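Local coordinates for protein mRNA export factor (Human herpesvirus 1, PDB 4YXP) that regulates viral gene expression as a homodimeric, RNA-binding and zinc-binding factor, inhibiting cellular splicing and exporting viral intronless mRNAs from the nucleus, at residues Cys105-Glu110 with Thr146-Asp151; Phe193-Arg198 with Ala213-Gly218; Asn133-Pro138 with Val207-Tyr212. All coordinates share one frame; numbering follows the deposited sequence.

Interaction 1: residues Cys105-Glu110 with Thr146-Asp151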
loop_
_atom_site.group_PDB
_atom_site.type_symbol
_atom_site.label_atom_id
_atom_site.label_comp_id
_atom_site.label_asym_id
_atom_site.label_seq_id
_atom_site.Cartn_x
_atom_site.Cartn_y
_atom_site.Cartn_z
ATOM N N CYS B 105 7.493 7.320 -4.736
ATOM C CA CYS B 105 6.689 6.451 -5.591
ATOM C C CYS B 105 7.175 5.006 -5.534
ATOM O O CYS B 105 6.370 4.077 -5.485
ATOM C CB CYS B 105 6.713 6.945 -7.037
ATOM S SG CYS B 105 5.860 8.511 -7.296
ATOM N N VAL B 106 8.489 4.817 -5.547
ATOM C CA VAL B 106 9.065 3.479 -5.487
ATOM C C VAL B 106 8.612 2.769 -4.215
ATOM O O VAL B 106 8.150 1.632 -4.260
ATOM C CB VAL B 106 10.602 3.526 -5.560
ATOM C CG1 VAL B 106 11.206 2.138 -5.327
ATOM C CG2 VAL B 106 11.051 4.071 -6.905
ATOM N N LEU B 107 8.745 3.450 -3.086
ATOM C CA LEU B 107 8.469 2.847 -1.790
ATOM C C LEU B 107 6.985 2.537 -1.605
ATOM O O LEU B 107 6.620 1.611 -0.871
ATOM C CB LEU B 107 8.963 3.768 -0.670
ATOM C CG LEU B 107 10.361 3.449 -0.127
ATOM C CD1 LEU B 107 11.371 3.241 -1.246
ATOM C CD2 LEU B 107 10.832 4.558 0.807
ATOM N N ARG B 108 6.130 3.297 -2.279
ATOM C CA ARG B 108 4.690 3.090 -2.168
ATOM C C ARG B 108 4.196 1.933 -3.043
ATOM O O ARG B 108 3.045 1.499 -2.905
ATOM C CB ARG B 108 3.949 4.391 -2.509
ATOM C CG ARG B 108 4.032 5.398 -1.365
ATOM C CD ARG B 108 3.446 6.770 -1.660
ATOM N NE ARG B 108 3.722 7.670 -0.540
ATOM C CZ ARG B 108 2.991 7.760 0.568
ATOM N NH1 ARG B 108 1.892 7.033 0.715
ATOM N NH2 ARG B 108 3.352 8.599 1.529
ATOM N N GLN B 109 5.057 1.413 -3.918
ATOM C CA GLN B 109 4.674 0.281 -4.769
ATOM C C GLN B 109 5.570 -0.952 -4.588
ATOM O O GLN B 109 5.430 -1.931 -5.321
ATOM C CB GLN B 109 4.666 0.703 -6.246
ATOM C CG GLN B 109 6.009 1.163 -6.808
ATOM C CD GLN B 109 6.915 0.014 -7.217
ATOM O OE1 GLN B 109 6.639 -0.699 -8.182
ATOM N NE2 GLN B 109 8.009 -0.165 -6.485
ATOM N N GLU B 110 6.473 -0.915 -3.611
ATOM C CA GLU B 110 7.363 -2.053 -3.350
ATOM C C GLU B 110 6.616 -3.257 -2.784
ATOM O O GLU B 110 5.594 -3.097 -2.116
ATOM C CB GLU B 110 8.479 -1.649 -2.374
ATOM C CG GLU B 110 9.604 -0.873 -3.012
ATOM C CD GLU B 110 10.741 -0.581 -2.046
ATOM O OE1 GLU B 110 10.464 -0.280 -0.862
ATOM O OE2 GLU B 110 11.911 -0.653 -2.478
ATOM N N THR B 146 9.961 8.569 4.674
ATOM C CA THR B 146 9.603 7.649 5.753
ATOM C C THR B 146 8.115 7.277 5.692
ATOM O O THR B 146 7.750 6.116 5.881
ATOM C CB THR B 146 9.928 8.253 7.137
ATOM O OG1 THR B 146 11.343 8.452 7.253
ATOM C CG2 THR B 146 9.466 7.334 8.267
ATOM N N ALA B 147 7.266 8.261 5.422
ATOM C CA ALA B 147 5.820 8.037 5.386
ATOM C C ALA B 147 5.426 7.004 4.334
ATOM O O ALA B 147 4.408 6.326 4.475
ATOM C CB ALA B 147 5.091 9.344 5.124
ATOM N N ALA B 148 6.228 6.885 3.281
ATOM C CA ALA B 148 5.916 5.979 2.181
ATOM C C ALA B 148 6.092 4.517 2.590
ATOM O O ALA B 148 5.239 3.676 2.296
ATOM C CB ALA B 148 6.780 6.299 0.976
ATOM N N VAL B 149 7.195 4.209 3.267
ATOM C CA VAL B 149 7.429 2.837 3.708
ATOM C C VAL B 149 6.471 2.523 4.860
ATOM O O VAL B 149 5.973 1.399 4.970
ATOM C CB VAL B 149 8.925 2.592 4.087
ATOM C CG1 VAL B 149 9.471 3.681 4.994
ATOM C CG2 VAL B 149 9.105 1.214 4.724
ATOM N N LEU B 150 6.181 3.519 5.694
ATOM C CA LEU B 150 5.177 3.364 6.747
ATOM C C LEU B 150 3.817 2.961 6.175
ATOM O O LEU B 150 3.222 1.972 6.611
ATOM C CB LEU B 150 5.038 4.659 7.549
ATOM C CG LEU B 150 3.933 4.697 8.607
ATOM C CD1 LEU B 150 4.120 3.585 9.632
ATOM C CD2 LEU B 150 3.901 6.054 9.294
ATOM N N ASP B 151 3.325 3.728 5.205
ATOM C CA ASP B 151 2.020 3.454 4.593
ATOM C C ASP B 151 1.979 2.078 3.933
ATOM O O ASP B 151 0.991 1.343 4.056
ATOM C CB ASP B 151 1.671 4.523 3.549
ATOM C CG ASP B 151 1.162 5.812 4.171
ATOM O OD1 ASP B 151 1.024 5.869 5.414
ATOM O OD2 ASP B 151 0.885 6.766 3.409
#

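Interaction 2: residues Phe193-Arg198 with Ala213-Gly218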
loop_
_atom_site.group_PDB
_atom_site.type_symbol
_atom_site.label_atom_id
_atom_site.label_comp_id
_atom_site.label_asym_id
_atom_site.label_seq_id
_atom_site.Cartn_x
_atom_site.Cartn_y
_atom_site.Cartn_z
ATOM N N PHE B 193 6.550 0.520 13.773
ATOM C CA PHE B 193 5.487 1.441 13.395
ATOM C C PHE B 193 5.505 2.729 14.219
ATOM O O PHE B 193 5.246 3.802 13.680
ATOM C CB PHE B 193 4.137 0.727 13.482
ATOM C CG PHE B 193 3.872 -0.148 12.296
ATOM C CD1 PHE B 193 3.382 0.399 11.122
ATOM C CD2 PHE B 193 4.171 -1.500 12.328
ATOM C CE1 PHE B 193 3.161 -0.396 10.009
ATOM C CE2 PHE B 193 3.955 -2.298 11.219
ATOM C CZ PHE B 193 3.449 -1.746 10.060
ATOM N N VAL B 194 5.852 2.645 15.498
ATOM C CA VAL B 194 5.927 3.840 16.331
ATOM C C VAL B 194 7.086 4.737 15.871
ATOM O O VAL B 194 6.931 5.954 15.747
ATOM C CB VAL B 194 6.071 3.475 17.821
ATOM C CG1 VAL B 194 6.377 4.718 18.662
ATOM C CG2 VAL B 194 4.800 2.814 18.323
ATOM N N ILE B 195 8.244 4.141 15.616
ATOM C CA ILE B 195 9.414 4.927 15.224
ATOM C C ILE B 195 9.191 5.572 13.860
ATOM O O ILE B 195 9.433 6.766 13.688
ATOM C CB ILE B 195 10.691 4.066 15.234
ATOM C CG1 ILE B 195 11.016 3.611 16.659
ATOM C CG2 ILE B 195 11.875 4.836 14.644
ATOM C CD1 ILE B 195 11.252 4.748 17.657
ATOM N N LEU B 196 8.731 4.795 12.888
ATOM C CA LEU B 196 8.467 5.343 11.561
ATOM C C LEU B 196 7.393 6.432 11.623
ATOM O O LEU B 196 7.489 7.439 10.924
ATOM C CB LEU B 196 8.039 4.241 10.588
ATOM C CG LEU B 196 9.089 3.202 10.183
ATOM C CD1 LEU B 196 8.512 2.278 9.123
ATOM C CD2 LEU B 196 10.375 3.848 9.680
ATOM N N ALA B 197 6.373 6.235 12.455
ATOM C CA ALA B 197 5.304 7.223 12.581
ATOM C C ALA B 197 5.836 8.520 13.188
ATOM O O ALA B 197 5.466 9.612 12.756
ATOM C CB ALA B 197 4.162 6.678 13.421
ATOM N N ARG B 198 6.694 8.393 14.195
ATOM C CA ARG B 198 7.289 9.561 14.834
ATOM C C ARG B 198 8.152 10.320 13.833
ATOM O O ARG B 198 8.040 11.534 13.706
ATOM C CB ARG B 198 8.123 9.153 16.051
ATOM C CG ARG B 198 7.293 8.776 17.267
ATOM C CD ARG B 198 8.135 8.110 18.351
ATOM N NE ARG B 198 9.167 8.985 18.906
ATOM C CZ ARG B 198 8.994 9.799 19.945
ATOM N NH1 ARG B 198 7.817 9.882 20.554
ATOM N NH2 ARG B 198 10.004 10.545 20.378
ATOM N N ALA B 213 15.810 12.419 19.637
ATOM C CA ALA B 213 14.833 11.833 20.554
ATOM C C ALA B 213 13.653 11.236 19.790
ATOM O O ALA B 213 12.967 10.341 20.289
ATOM C CB ALA B 213 14.346 12.881 21.549
ATOM N N THR B 214 13.423 11.737 18.581
ATOM C CA THR B 214 12.390 11.202 17.706
ATOM C C THR B 214 12.594 9.702 17.490
ATOM O O THR B 214 11.630 8.942 17.409
ATOM C CB THR B 214 12.386 11.920 16.341
ATOM O OG1 THR B 214 12.246 13.334 16.538
ATOM C CG2 THR B 214 11.244 11.418 15.459
ATOM N N LEU B 215 13.855 9.287 17.400
ATOM C CA LEU B 215 14.199 7.884 17.187
ATOM C C LEU B 215 14.494 7.156 18.498
ATOM O O LEU B 215 15.012 6.037 18.489
ATOM C CB LEU B 215 15.416 7.764 16.260
ATOM C CG LEU B 215 15.280 8.125 14.772
ATOM C CD1 LEU B 215 14.069 7.452 14.133
ATOM C CD2 LEU B 215 15.226 9.628 14.568
ATOM N N GLY B 216 14.174 7.787 19.623
ATOM C CA GLY B 216 14.376 7.170 20.923
ATOM C C GLY B 216 15.803 7.250 21.425
ATOM O O GLY B 216 16.206 6.480 22.296
ATOM N N VAL B 217 16.564 8.192 20.875
ATOM C CA VAL B 217 17.977 8.336 21.201
ATOM C C VAL B 217 18.192 9.586 22.044
ATOM O O VAL B 217 17.871 10.695 21.618
ATOM C CB VAL B 217 18.834 8.382 19.915
ATOM C CG1 VAL B 217 20.303 8.648 20.237
ATOM C CG2 VAL B 217 18.691 7.077 19.145
ATOM N N GLY B 218 18.737 9.395 23.244
ATOM C CA GLY B 218 19.016 10.500 24.143
ATOM C C GLY B 218 20.342 11.176 23.855
ATOM O O GLY B 218 21.084 10.768 22.961
#

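Interaction 3: residues Asn133-Pro138 with Val207-Tyr212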
loop_
_atom_site.group_PDB
_atom_site.type_symbol
_atom_site.label_atom_id
_atom_site.label_comp_id
_atom_site.label_asym_id
_atom_site.label_seq_id
_atom_site.Cartn_x
_atom_site.Cartn_y
_atom_site.Cartn_z
ATOM N N ASN B 133 27.005 12.270 14.332
ATOM C CA ASN B 133 26.470 13.502 14.900
ATOM C C ASN B 133 26.000 14.449 13.796
ATOM O O ASN B 133 26.098 15.671 13.923
ATOM C CB ASN B 133 27.521 14.196 15.774
ATOM C CG ASN B 133 26.902 15.011 16.896
ATOM O OD1 ASN B 133 25.856 14.647 17.437
ATOM N ND2 ASN B 133 27.546 16.119 17.250
ATOM N N LEU B 134 25.495 13.874 12.711
ATOM C CA LEU B 134 24.961 14.655 11.608
ATOM C C LEU B 134 23.473 14.942 11.820
ATOM O O LEU B 134 22.739 14.072 12.302
ATOM C CB LEU B 134 25.164 13.920 10.284
ATOM C CG LEU B 134 26.612 13.789 9.812
ATOM C CD1 LEU B 134 26.705 12.803 8.661
ATOM C CD2 LEU B 134 27.163 15.145 9.404
ATOM N N PRO B 135 23.023 16.161 11.470
ATOM C CA PRO B 135 21.597 16.498 11.549
ATOM C C PRO B 135 20.696 15.600 10.700
ATOM O O PRO B 135 21.062 15.258 9.577
ATOM C CB PRO B 135 21.549 17.937 11.024
ATOM C CG PRO B 135 22.893 18.486 11.303
ATOM C CD PRO B 135 23.840 17.339 11.120
ATOM N N LEU B 136 19.537 15.233 11.242
ATOM C CA LEU B 136 18.500 14.537 10.483
ATOM C C LEU B 136 17.604 15.566 9.794
ATOM O O LEU B 136 16.869 16.299 10.461
ATOM C CB LEU B 136 17.661 13.636 11.397
ATOM C CG LEU B 136 18.414 12.590 12.227
ATOM C CD1 LEU B 136 17.478 11.917 13.221
ATOM C CD2 LEU B 136 19.064 11.560 11.325
ATOM N N ARG B 137 17.657 15.614 8.466
ATOM C CA ARG B 137 16.962 16.654 7.704
ATOM C C ARG B 137 15.756 16.094 6.934
ATOM O O ARG B 137 15.880 15.078 6.254
ATOM C CB ARG B 137 17.930 17.320 6.725
ATOM C CG ARG B 137 19.285 17.686 7.336
ATOM C CD ARG B 137 20.278 18.171 6.290
ATOM N NE ARG B 137 20.264 17.330 5.092
ATOM C CZ ARG B 137 19.856 17.719 3.883
ATOM N NH1 ARG B 137 19.435 18.962 3.662
ATOM N NH2 ARG B 137 19.881 16.855 2.878
ATOM N N PRO B 138 14.589 16.759 7.026
ATOM C CA PRO B 138 13.417 16.279 6.279
ATOM C C PRO B 138 13.582 16.294 4.759
ATOM O O PRO B 138 12.886 15.541 4.078
ATOM C CB PRO B 138 12.312 17.254 6.698
ATOM C CG PRO B 138 12.754 17.801 7.997
ATOM C CD PRO B 138 14.242 17.878 7.920
ATOM N N VAL B 207 10.156 20.577 10.245
ATOM C CA VAL B 207 11.155 21.064 11.189
ATOM C C VAL B 207 12.486 21.283 10.478
ATOM O O VAL B 207 12.776 20.640 9.469
ATOM C CB VAL B 207 11.332 20.094 12.378
ATOM C CG1 VAL B 207 10.028 19.947 13.146
ATOM C CG2 VAL B 207 11.836 18.734 11.901
ATOM N N ALA B 208 13.292 22.194 11.012
ATOM C CA ALA B 208 14.623 22.446 10.477
ATOM C C ALA B 208 15.419 21.148 10.462
ATOM O O ALA B 208 15.827 20.664 9.406
ATOM C CB ALA B 208 15.338 23.506 11.299
ATOM N N GLU B 209 15.641 20.589 11.647
ATOM C CA GLU B 209 16.223 19.263 11.763
ATOM C C GLU B 209 15.461 18.463 12.814
ATOM O O GLU B 209 14.822 19.025 13.701
ATOM C CB GLU B 209 17.716 19.338 12.105
ATOM C CG GLU B 209 18.052 20.052 13.398
ATOM C CD GLU B 209 19.552 20.131 13.634
ATOM O OE1 GLU B 209 20.187 21.079 13.123
ATOM O OE2 GLU B 209 20.095 19.238 14.320
ATOM N N ILE B 210 15.531 17.145 12.693
ATOM C CA ILE B 210 14.744 16.251 13.525
ATOM C C ILE B 210 15.544 15.812 14.746
ATOM O O ILE B 210 16.607 15.209 14.623
ATOM C CB ILE B 210 14.269 15.037 12.704
ATOM C CG1 ILE B 210 13.374 15.501 11.550
ATOM C CG2 ILE B 210 13.517 14.043 13.581
ATOM C CD1 ILE B 210 13.260 14.499 10.425
ATOM N N ASP B 211 15.010 16.118 15.925
ATOM C CA ASP B 211 15.612 15.717 17.193
ATOM C C ASP B 211 15.897 14.216 17.223
ATOM O O ASP B 211 15.051 13.415 16.831
ATOM C CB ASP B 211 14.681 16.094 18.349
ATOM C CG ASP B 211 15.392 16.136 19.685
ATOM O OD1 ASP B 211 16.350 15.356 19.885
ATOM O OD2 ASP B 211 14.989 16.956 20.538
ATOM N N TYR B 212 17.080 13.837 17.700
ATOM C CA TYR B 212 17.434 12.422 17.821
ATOM C C TYR B 212 16.444 11.686 18.727
ATOM O O TYR B 212 16.265 10.474 18.606
ATOM C CB TYR B 212 18.852 12.249 18.377
ATOM C CG TYR B 212 19.989 12.579 17.423
ATOM C CD1 TYR B 212 19.752 13.035 16.132
ATOM C CD2 TYR B 212 21.309 12.417 17.825
ATOM C CE1 TYR B 212 20.808 13.327 15.270
ATOM C CE2 TYR B 212 22.362 12.704 16.978
ATOM C CZ TYR B 212 22.109 13.158 15.703
ATOM O OH TYR B 212 23.168 13.438 14.867
HETATM O O HOH W 1 19.201 16.025 13.895
#

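Interaction 1: residues Cys105-Glu110 with Thr146-Asp151
Arg108 lies across Ala148 and reaches Asp151 one helical turn further on. Its aliphatic root and its NE both meet the methyl of Ala148, with CG and NE each 3.7 Å from Ala148 CB, and the guanidinium then spreads over the backbone, so that Ala148 CA sits above one of its faces, offset toward the rim. The first torsion, with CG beside the backbone N, sets the direction of the chain, and the extended run from CG to NE carries the charge past the alanine. NH1 lies 2.9 Å from Asp151 OD2 in a salt bridge that is a fairly straight hydrogen bond (156° at the hydrogen). The oxygen is approached on its anti side, and guanidinium and carboxylate planes stand 72° apart, so a single N-H makes this grip rather than a paired, coplanar one.

These are two neighbouring helices of the all-helical folded C-terminal domain, a late turn of helix 93-109 and the first turns of helix 146-167, running nearly parallel: the short axes come within 8.0 Å at an angle of 11°. Such closeness suits the small side chain of Ala148, which points at the other helix and also takes Leu107, CB to CB at 3.7 Å. Leu107 CD2 turns to the flank of Val149, 4.3 Å from its CB, and both side chains continue onto helix 112-132 at Ser118 and Ala119.

The guanidinium has further partners: NE forms a salt bridge with Asp104, one turn back, and NH1 also donates to the carbonyl of Thr155 of the second subunit, whose Pro159 packs on Arg108.

Interaction 2: residues Phe193-Arg198 with Ala213-Gly218
Arg198 grips two successive carbonyls at the end of the short 3-10 segment, Ala213 and Thr214, with one edge of its guanidinium. NE donates to Thr214 O at 2.9 Å, almost straight (171°) and within the guanidinium plane, while NH2 reaches Ala213 O at 3.0 Å on a more bent path. A turn in the chain at chi3 (64°) swings this edge onto the loop. Ala213 O also accepts from Gly216 N, which comes from the opposite face of the carbonyl. The buried positive charge is probably eased by these backbone oxygens, with NH1 bonded to Arg180 O.

The apolar half is tight: Ile195 CG2 and Leu215 CD1 are only 3.5 Å apart, closer than usual for two carbons, where the two branched side chains cross at about a right angle. Thr214 fits because CG2 turns to the helix, 3.9 Å from Arg198 CB, while its OG1 bonds back to Asp211 O. Looser is the border at Ala213, partly exposed and joined chiefly through its carbonyl. Gly216 has a positive phi, which glycine takes up easily.

An arginine on a helix holding paired loop carbonyls, here within the CHC2-type zinc-finger region but away from the metal, ties helix 188-204 to the loop that follows it.

Interaction 3: residues Asn133-Pro138 with Val207-Tyr212
Tyr212 sends its hydroxyl to the carbonyl of Leu134, OH to O 2.7 Å, with the oxygen near the plane of the ring at its edge. The hydroxyl stands well above the plane of that carbonyl, so it does not use a lone pair in the usual way. Leu136 fills the ground between ring and backbone: its CD1 is 3.9 Å from Tyr212 CD1, approaching obliquely, and its CB lies 3.9 Å from Ile210 CB. Beside them the backbones join, Ile210 N donating to Leu136 O over 2.7 Å, and Glu209 CA makes a CA-H...O contact with Leu136 O.

A water links the two backbones. It accepts from Leu136 N and donates to Ile210 O, each at 2.8 Å, with a weak further bond to Glu209 OE2. Pro138 closes the other end, its CG 3.2 Å from Val207 O and 4.1 Å from Ile210 CD1; a proline suits this place because its CG and CD meet the backbone oxygens and it has no N-H to satisfy.

Further out, Asn133, first residue beyond helix 112-132, has the positive phi of a Schellman motif, which asparagine tolerates well. Pro135 O is held by Tyr86 OH, and Leu136 and Ile210 share Ile143 on helix 141-144.

The polar links thus use backbone atoms, one water and the Tyr212 hydroxyl, which implies that backbone geometry, more than charge, sets the join between the two loops.

How the interactions relate
Interactions 1 and 2 meet along helix 188-204: their centres are 18 Å apart, yet Leu150 CD1 lies 3.6 Å from Phe193 CD1 and Thr146 CG2 3.3 Å from Leu196 O. Interactions 2 and 3 are neighbours, centres 12 Å apart, because 207-212 runs directly into 213-218; Leu215 CD2 packs 3.5 Å from Leu136 CD1, and Val217 N probably bonds to Tyr212 O. Interactions 1 and 3 stay about 7 Å apart at their nearest atoms. All three lie away from the zinc site of Cys163, His242, Cys246 and Cys251, while interaction 1, near the chain's centre, and interaction 2 touch the second subunit of the dimer.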